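Local coordinates for Alpha/beta hydrolase fold protein (PDB 3R0V) that probably acts as a hydrolase of the alpha/beta hydrolase fold, its natural substrate unidentified, and holds a D-malate molecule in a pocket in this crystal, at residues I15-S20 / A79-A84; Y121-S126 / R222-E227; L210-G215 / V238-Q243. One frame throughout, in Å; residues are numbered along the deposited sequence.

Interaction 1 (I15-S20 / A79-A84); sequences IAFERS and AAIIDA
R19 reaches the last turn of helix 71-84 and gives two N-H groups to one acceptor, the backbone O of A84. Its chain runs extended from CG to NE, which carries the guanidinium out to that oxygen. The stronger bond runs from R19 NH2 to A84 O, 3.0 Å long with an N-H...O angle of 158°; the one from R19 NE to the same oxygen, at 3.3 Å, is weak. A84 O lies almost in the guanidinium plane, at its edge. At a helix C-terminus the last carbonyls lack the amide four residues on, and the partial negative charge there probably favours an arginine. One flat face of the guanidinium rests over F17 CE1. In this alpha/beta hydrolase fold the contact thus ties a helix packed on the central sheet to the segment leading from the small N-terminal hairpin, strands 6-8 and 14-16, into edge strand 20-21. Beneath the polar pair the surfaces are apolar. The methyl CB of A84 sits over one face of the F17 ring, a CH-pi contact 4.3 Å from the centroid; this short side chain lets the helix come close. I81 CD1 touches both F17 CB (3.8 Å) and I15 CG2 (3.7 Å). Between F17 and R19, E18 OE2 is satisfied by a salt bridge to R36.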
loop_
_atom_site.group_PDB
_atom_site.type_symbol
_atom_site.label_atom_id
_atom_site.label_comp_id
_atom_site.label_asym_id
_atom_site.label_seq_id
_atom_site.Cartn_x
_atom_site.Cartn_y
_atom_site.Cartn_z
ATOM N N ILE A 15 -11.014 -5.879 -12.402
ATOM C CA ILE A 15 -10.604 -5.418 -11.078
ATOM C C ILE A 15 -11.845 -5.238 -10.216
ATOM O O ILE A 15 -12.721 -4.426 -10.532
ATOM C CB ILE A 15 -9.821 -4.088 -11.156
ATOM C CG1 ILE A 15 -8.630 -4.240 -12.111
ATOM C CG2 ILE A 15 -9.355 -3.635 -9.753
ATOM C CD1 ILE A 15 -7.548 -5.225 -11.654
ATOM N N ALA A 16 -11.922 -6.016 -9.136
ATOM C CA ALA A 16 -13.089 -6.023 -8.254
ATOM C C ALA A 16 -13.007 -4.901 -7.223
ATOM O O ALA A 16 -11.940 -4.607 -6.685
ATOM C CB ALA A 16 -13.218 -7.389 -7.557
ATOM N N PHE A 17 -14.148 -4.284 -6.935
ATOM C CA PHE A 17 -14.173 -3.163 -6.001
ATOM C C PHE A 17 -15.544 -3.031 -5.371
ATOM O O PHE A 17 -16.516 -3.639 -5.826
ATOM C CB PHE A 17 -13.819 -1.845 -6.704
ATOM C CG PHE A 17 -14.893 -1.353 -7.639
ATOM C CD1 PHE A 17 -15.800 -0.378 -7.235
ATOM C CD2 PHE A 17 -15.006 -1.869 -8.910
ATOM C CE1 PHE A 17 -16.800 0.060 -8.089
ATOM C CE2 PHE A 17 -16.004 -1.435 -9.766
ATOM C CZ PHE A 17 -16.897 -0.462 -9.352
ATOM N N GLU A 18 -15.610 -2.237 -4.311
ATOM C CA GLU A 18 -16.895 -1.865 -3.745
ATOM C C GLU A 18 -16.887 -0.400 -3.332
ATOM O O GLU A 18 -15.843 0.145 -2.983
ATOM C CB GLU A 18 -17.285 -2.772 -2.581
ATOM C CG GLU A 18 -16.312 -2.814 -1.434
ATOM C CD GLU A 18 -16.737 -3.817 -0.372
ATOM O OE1 GLU A 18 -17.566 -3.458 0.490
ATOM O OE2 GLU A 18 -16.253 -4.970 -0.409
ATOM N N ARG A 19 -18.058 0.225 -3.409
ATOM C CA ARG A 19 -18.244 1.623 -3.056
ATOM C C ARG A 19 -19.093 1.715 -1.809
ATOM O O ARG A 19 -20.043 0.949 -1.634
ATOM C CB ARG A 19 -19.045 2.359 -4.126
ATOM C CG ARG A 19 -18.447 2.499 -5.499
ATOM C CD ARG A 19 -19.153 3.658 -6.232
ATOM N NE ARG A 19 -18.774 3.721 -7.639
ATOM C CZ ARG A 19 -19.229 2.881 -8.558
ATOM N NH1 ARG A 19 -20.076 1.919 -8.205
ATOM N NH2 ARG A 19 -18.837 2.991 -9.820
ATOM N N SER A 20 -18.814 2.702 -0.977
ATOM C CA SER A 20 -19.695 2.981 0.141
ATOM C C SER A 20 -19.628 4.457 0.433
ATOM O O SER A 20 -18.772 5.167 -0.092
ATOM C CB SER A 20 -19.300 2.172 1.377
ATOM O OG SER A 20 -17.970 2.455 1.771
ATOM N N ALA A 79 -5.883 3.459 -12.168
ATOM C CA ALA A 79 -6.564 4.398 -13.067
ATOM C C ALA A 79 -8.018 3.982 -13.342
ATOM O O ALA A 79 -8.926 4.822 -13.348
ATOM C CB ALA A 79 -5.787 4.541 -14.365
ATOM N N ALA A 80 -8.246 2.685 -13.541
ATOM C CA ALA A 80 -9.596 2.184 -13.779
ATOM C C ALA A 80 -10.480 2.381 -12.560
ATOM O O ALA A 80 -11.663 2.700 -12.682
ATOM C CB ALA A 80 -9.549 0.704 -14.181
ATOM N N ILE A 81 -9.913 2.189 -11.379
ATOM C CA ILE A 81 -10.663 2.376 -10.141
ATOM C C ILE A 81 -10.977 3.861 -9.883
ATOM O O ILE A 81 -12.070 4.200 -9.420
ATOM C CB ILE A 81 -9.905 1.733 -8.947
ATOM C CG1 ILE A 81 -9.875 0.204 -9.137
ATOM C CG2 ILE A 81 -10.537 2.128 -7.618
ATOM C CD1 ILE A 81 -11.235 -0.446 -9.158
ATOM N N ILE A 82 -10.018 4.744 -10.157
ATOM C CA ILE A 82 -10.288 6.174 -10.053
ATOM C C ILE A 82 -11.406 6.559 -11.039
ATOM O O ILE A 82 -12.249 7.394 -10.716
ATOM C CB ILE A 82 -9.008 7.014 -10.239
ATOM C CG1 ILE A 82 -8.058 6.772 -9.065
ATOM C CG2 ILE A 82 -9.343 8.525 -10.313
ATOM C CD1 ILE A 82 -6.677 7.303 -9.301
ATOM N N ASP A 83 -11.430 5.949 -12.222
ATOM C CA ASP A 83 -12.553 6.154 -13.145
ATOM C C ASP A 83 -13.870 5.676 -12.542
ATOM O O ASP A 83 -14.886 6.375 -12.642
ATOM C CB ASP A 83 -12.289 5.518 -14.508
ATOM C CG ASP A 83 -11.491 6.419 -15.423
ATOM O OD1 ASP A 83 -11.628 7.663 -15.311
ATOM O OD2 ASP A 83 -10.718 5.891 -16.247
ATOM N N ALA A 84 -13.860 4.501 -11.911
ATOM C CA ALA A 84 -15.046 4.007 -11.224
ATOM C C ALA A 84 -15.503 4.985 -10.140
ATOM O O ALA A 84 -16.698 5.105 -9.866
ATOM C CB ALA A 84 -14.778 2.624 -10.623
#

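Interaction 2 (Y121-S126 / R222-E227)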
loop_
_atom_site.group_PDB
_atom_site.type_symbol
_atom_site.label_atom_id
_atom_site.label_comp_id
_atom_site.label_asym_id
_atom_site.label_seq_id
_atom_site.Cartn_x
_atom_site.Cartn_y
_atom_site.Cartn_z
ATOM N N TYR A 121 10.058 2.582 1.778
ATOM C CA TYR A 121 11.339 2.896 1.153
ATOM C C TYR A 121 12.400 2.900 2.244
ATOM O O TYR A 121 12.086 2.892 3.428
ATOM C CB TYR A 121 11.308 4.249 0.435
ATOM C CG TYR A 121 10.415 4.246 -0.774
ATOM C CD1 TYR A 121 10.883 3.766 -1.985
ATOM C CD2 TYR A 121 9.098 4.697 -0.700
ATOM C CE1 TYR A 121 10.067 3.739 -3.106
ATOM C CE2 TYR A 121 8.281 4.681 -1.813
ATOM C CZ TYR A 121 8.772 4.196 -3.008
ATOM O OH TYR A 121 7.936 4.170 -4.106
ATOM N N ALA A 122 13.664 2.903 1.835
ATOM C CA ALA A 122 14.779 2.930 2.769
ATOM C C ALA A 122 15.676 4.106 2.434
ATOM O O ALA A 122 16.007 4.314 1.265
ATOM C CB ALA A 122 15.568 1.630 2.669
ATOM N N VAL A 123 16.081 4.876 3.443
ATOM C CA VAL A 123 16.974 6.004 3.207
ATOM C C VAL A 123 18.246 5.985 4.050
ATOM O O VAL A 123 19.061 6.893 3.943
ATOM C CB VAL A 123 16.267 7.346 3.445
ATOM C CG1 VAL A 123 15.089 7.484 2.489
ATOM C CG2 VAL A 123 15.810 7.462 4.907
ATOM N N ASP A 124 18.411 4.969 4.889
ATOM C CA ASP A 124 19.577 4.913 5.774
ATOM C C ASP A 124 19.831 3.491 6.266
ATOM O O ASP A 124 19.012 2.590 6.058
ATOM C CB ASP A 124 19.388 5.868 6.956
ATOM C CG ASP A 124 18.364 5.368 7.960
ATOM O OD1 ASP A 124 17.143 5.444 7.687
ATOM O OD2 ASP A 124 18.770 4.902 9.052
ATOM N N ASP A 125 20.965 3.298 6.933
ATOM C CA ASP A 125 21.387 1.969 7.356
ATOM C C ASP A 125 20.633 1.404 8.562
ATOM O O ASP A 125 20.843 0.246 8.920
ATOM C CB ASP A 125 22.888 1.955 7.676
ATOM C CG ASP A 125 23.772 1.984 6.435
ATOM O OD1 ASP A 125 23.279 1.960 5.291
ATOM O OD2 ASP A 125 25.010 1.994 6.625
ATOM N N SER A 126 19.749 2.183 9.181
ATOM C CA SER A 126 18.986 1.658 10.321
ATOM C C SER A 126 17.984 0.585 9.889
ATOM O O SER A 126 17.461 -0.145 10.719
ATOM C CB SER A 126 18.280 2.766 11.110
ATOM O OG SER A 126 17.185 3.299 10.385
ATOM N N ARG A 222 10.475 6.033 10.084
ATOM C CA ARG A 222 10.428 7.467 10.388
ATOM C C ARG A 222 11.329 8.241 9.450
ATOM O O ARG A 222 10.945 9.294 8.944
ATOM C CB ARG A 222 10.858 7.761 11.829
ATOM C CG ARG A 222 9.991 7.133 12.910
ATOM C CD ARG A 222 10.275 7.824 14.255
ATOM N NE ARG A 222 11.702 7.838 14.586
ATOM C CZ ARG A 222 12.310 6.931 15.348
ATOM N NH1 ARG A 222 11.625 5.940 15.907
ATOM N NH2 ARG A 222 13.611 7.035 15.562
ATOM N N HIS A 223 12.544 7.749 9.235
ATOM C CA HIS A 223 13.477 8.506 8.407
ATOM C C HIS A 223 12.975 8.611 6.970
ATOM O O HIS A 223 13.119 9.656 6.341
ATOM C CB HIS A 223 14.872 7.892 8.437
ATOM C CG HIS A 223 15.424 7.742 9.814
ATOM N ND1 HIS A 223 16.394 6.816 10.120
ATOM C CD2 HIS A 223 15.125 8.379 10.970
ATOM C CE1 HIS A 223 16.681 6.895 11.408
ATOM N NE2 HIS A 223 15.936 7.845 11.945
ATOM N N THR A 224 12.412 7.525 6.455
ATOM C CA THR A 224 11.814 7.548 5.127
ATOM C C THR A 224 10.666 8.538 5.049
ATOM O O THR A 224 10.572 9.313 4.094
ATOM C CB THR A 224 11.370 6.147 4.749
ATOM O OG1 THR A 224 12.548 5.361 4.533
ATOM C CG2 THR A 224 10.503 6.167 3.481
ATOM N N ALA A 225 9.804 8.533 6.057
ATOM C CA ALA A 225 8.666 9.437 6.067
ATOM C C ALA A 225 9.126 10.888 6.070
ATOM O O ALA A 225 8.619 11.727 5.316
ATOM C CB ALA A 225 7.764 9.147 7.255
ATOM N N GLN A 226 10.111 11.187 6.906
ATOM C CA GLN A 226 10.657 12.533 6.984
ATOM C C GLN A 226 11.206 12.959 5.631
ATOM O O GLN A 226 11.001 14.086 5.180
ATOM C CB GLN A 226 11.769 12.594 8.040
ATOM C CG GLN A 226 12.166 14.023 8.435
ATOM C CD GLN A 226 13.198 14.658 7.507
ATOM O OE1 GLN A 226 13.317 15.885 7.453
ATOM N NE2 GLN A 226 13.959 13.828 6.789
ATOM N N GLU A 227 11.938 12.058 4.988
ATOM C CA GLU A 227 12.564 12.410 3.723
ATOM C C GLU A 227 11.505 12.622 2.641
ATOM O O GLU A 227 11.598 13.567 1.870
ATOM C CB GLU A 227 13.575 11.370 3.257
ATOM C CG GLU A 227 14.179 11.755 1.900
ATOM C CD GLU A 227 15.397 10.929 1.501
ATOM O OE1 GLU A 227 16.229 10.600 2.377
ATOM O OE2 GLU A 227 15.526 10.621 0.293
HETATM O O HOH W 1 15.248 4.287 6.105
#
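Y121 meets T224 twice: its backbone O accepts a hydrogen bond from T224 OG1 at 2.7 Å, and its CB packs against the methyl T224 CG2. The hydroxyl comes from above the carbonyl plane, while the end of the Y121 side chain leads away from the helix, and the side chain touches I197. Threonine suits this buried position because its two branches serve a polar and an apolar neighbour at once. Two residues on, V123 spreads its methyls over the helix: CG2 lies 3.7 Å from H223 CB, and CG1 rests against E227 OE1, the long extended glutamate chain passing it in the opposite direction. The loop after strand 111-117 of the alpha/beta hydrolase fold is in this way laid along helix 219-231. D124 follows, its CG placed between the backbone N and the carbonyl carbon (chi1 73°), which turns the carboxylate toward H223. H223 ND1 donates to D124 OD1 at 2.9 Å, in the ring plane but 51° out of the carboxylate plane, and only weakly to OD2. Water 1 accepts from V123 N and donates to D124 OD1, and weakly to T224 OG1, bridging loop and helix. D124 OD2 closes an Asx turn by accepting from S126 N at 2.9 Å, and S126 OG adds a 2.6 Å bond to it on the syn side. An alanine at D124 is likely to leave H223 ND1 and the hydroxyl of S126 without this acceptor and the turn less firmly fixed. S126 OG itself stands 3.6 Å from H223 ND1.

Interaction 3 (L210-G215 / V238-Q243); sequences LVMDGG and VTLENQ
V238 and D213 share one of three backbone hydrogen bonds that join the two segments, strands 209-213 and 235-239 running parallel as the two strands of a beta-alpha-beta unit crossed over by helix 219-231. V238 N donates to V211 O, V238 O accepts from D213 N at 3.0 Å, and L240 N gives a nearly straight bond (175°) to D213 O at 2.8 Å. On one face of this sheet edge the apolar groups gather. L210 CD1 touches V238 CG2 at 3.5 Å, M212, a selenomethionine, lies alongside V238, and its SE approaches L240 CD2 at 4.0 Å. The M212 chain is bent at chi3 (-69°), and its end leads away from V238. Helix 249-260 covers L210 and L240 on this side. On the other face D213 OD1 stands 2.8 Å from T239 OG1, and water 2 donates to both D213 OD2 and T239 OG1. Threonine suits the exposed outermost strand, while the buried D213 carboxylate also takes a hydrogen bond at OD2 from the hydroxyl of Y237, which helps fix it. Beyond the strands the two segments stay together through N242, whose ND2 is held by T244 O. G214, with no side chain, lets the amide oxygen of N242 come close to its CA. That oxygen, OD1, accepts from G215 N at 2.8 Å with an N-H...O angle of 176°.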
loop_
_atom_site.group_PDB
_atom_site.type_symbol
_atom_site.label_atom_id
_atom_site.label_comp_id
_atom_site.label_asym_id
_atom_site.label_seq_id
_atom_site.Cartn_x
_atom_site.Cartn_y
_atom_site.Cartn_z
ATOM N N LEU A 210 0.126 14.022 2.264
ATOM C CA LEU A 210 0.263 13.743 3.689
ATOM C C LEU A 210 1.009 12.429 3.861
ATOM O O LEU A 210 0.613 11.418 3.294
ATOM C CB LEU A 210 -1.121 13.647 4.314
ATOM C CG LEU A 210 -1.206 13.076 5.722
ATOM C CD1 LEU A 210 -0.445 13.977 6.651
ATOM C CD2 LEU A 210 -2.652 12.957 6.157
ATOM N N VAL A 211 2.105 12.459 4.615
ATOM C CA VAL A 211 2.901 11.268 4.856
ATOM C C VAL A 211 2.775 10.929 6.330
ATOM O O VAL A 211 3.043 11.775 7.184
ATOM C CB VAL A 211 4.379 11.517 4.538
ATOM C CG1 VAL A 211 5.165 10.219 4.729
ATOM C CG2 VAL A 211 4.554 12.034 3.122
HETATM N N MSE A 212 2.342 9.716 6.635
HETATM C CA MSE A 212 2.082 9.329 8.020
HETATM C C MSE A 212 2.923 8.151 8.431
HETATM O O MSE A 212 3.196 7.260 7.633
HETATM C CB MSE A 212 0.619 8.933 8.211
HETATM C CG MSE A 212 -0.355 10.094 8.338
HETATM SE SE MSE A 212 -2.190 9.480 8.083
HETATM C CE MSE A 212 -1.945 9.119 6.265
ATOM N N ASP A 213 3.320 8.148 9.697
ATOM C CA ASP A 213 3.833 6.942 10.327
ATOM C C ASP A 213 3.138 6.764 11.663
ATOM O O ASP A 213 2.299 7.585 12.044
ATOM C CB ASP A 213 5.368 6.924 10.429
ATOM C CG ASP A 213 5.936 8.077 11.235
ATOM O OD1 ASP A 213 5.170 8.839 11.861
ATOM O OD2 ASP A 213 7.184 8.219 11.248
ATOM N N GLY A 214 3.443 5.666 12.337
ATOM C CA GLY A 214 2.745 5.297 13.554
ATOM C C GLY A 214 3.672 5.319 14.751
ATOM O O GLY A 214 4.897 5.410 14.614
ATOM N N GLY A 215 3.086 5.234 15.934
ATOM C CA GLY A 215 3.851 5.298 17.163
ATOM C C GLY A 215 4.809 4.142 17.402
ATOM O O GLY A 215 5.686 4.256 18.258
ATOM N N VAL A 238 2.976 13.490 9.529
ATOM C CA VAL A 238 2.244 13.290 10.772
ATOM C C VAL A 238 2.604 11.945 11.382
ATOM O O VAL A 238 2.644 10.922 10.686
ATOM C CB VAL A 238 0.709 13.334 10.541
ATOM C CG1 VAL A 238 -0.058 12.998 11.823
ATOM C CG2 VAL A 238 0.287 14.683 10.006
ATOM N N THR A 239 2.862 11.937 12.687
ATOM C CA THR A 239 3.004 10.681 13.423
ATOM C C THR A 239 1.705 10.427 14.178
ATOM O O THR A 239 1.263 11.255 14.979
ATOM C CB THR A 239 4.173 10.721 14.428
ATOM O OG1 THR A 239 5.393 10.981 13.722
ATOM C CG2 THR A 239 4.281 9.403 15.182
ATOM N N LEU A 240 1.079 9.290 13.905
ATOM C CA LEU A 240 -0.208 8.971 14.508
ATOM C C LEU A 240 -0.091 8.643 15.984
ATOM O O LEU A 240 1.007 8.362 16.476
ATOM C CB LEU A 240 -0.871 7.820 13.765
ATOM C CG LEU A 240 -1.106 8.053 12.277
ATOM C CD1 LEU A 240 -1.765 6.801 11.711
ATOM C CD2 LEU A 240 -1.967 9.281 12.023
ATOM N N GLU A 241 -1.231 8.673 16.671
ATOM C CA GLU A 241 -1.298 8.464 18.115
ATOM C C GLU A 241 -1.791 7.065 18.479
ATOM O O GLU A 241 -2.439 6.895 19.510
ATOM C CB GLU A 241 -2.242 9.487 18.759
ATOM C CG GLU A 241 -1.836 10.947 18.619
ATOM C CD GLU A 241 -2.919 11.886 19.134
ATOM O OE1 GLU A 241 -3.347 11.714 20.299
ATOM O OE2 GLU A 241 -3.358 12.781 18.377
ATOM N N ASN A 242 -1.511 6.062 17.652
ATOM C CA ASN A 242 -1.868 4.709 18.039
ATOM C C ASN A 242 -1.162 4.334 19.337
ATOM O O ASN A 242 0.008 4.670 19.538
ATOM C CB ASN A 242 -1.544 3.700 16.939
ATOM C CG ASN A 242 -0.131 3.841 16.407
ATOM O OD1 ASN A 242 0.261 4.912 15.934
ATOM N ND2 ASN A 242 0.647 2.758 16.486
ATOM N N GLN A 243 -1.877 3.647 20.224
ATOM C CA GLN A 243 -1.334 3.350 21.548
ATOM C C GLN A 243 -0.863 1.901 21.703
ATOM O O GLN A 243 -0.411 1.510 22.782
ATOM C CB GLN A 243 -2.357 3.697 22.630
ATOM C CG GLN A 243 -2.715 5.178 22.655
ATOM C CD GLN A 243 -1.533 6.058 22.974
ATOM O OE1 GLN A 243 -0.859 5.864 23.981
ATOM N NE2 GLN A 243 -1.269 7.039 22.112
HETATM O O HOH W 2 7.497 9.205 14.002
#

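How the interactions relate
Interaction 3 joins the two strands of the beta-alpha-beta unit 209-213, 219-231 and 235-239, and interaction 2 packs a loop on its helix. The two contacts touch: A225 CB packs on V211 CG1, and R222 CG lies by D213 OD2. Interaction 1 stands apart, its centre about 31 Å from that of interaction 2 and across the middle of the chain. Interactions 1 and 3 are mostly buried, yet the first joins a helix to the end of a strand and the loop after it by apolar packing under an arginine, whereas the third is built on backbone bonding between strands. Interaction 2, more open to solvent, combines V123 packing with side-chain polar bonds, one to a backbone carbonyl, and a water.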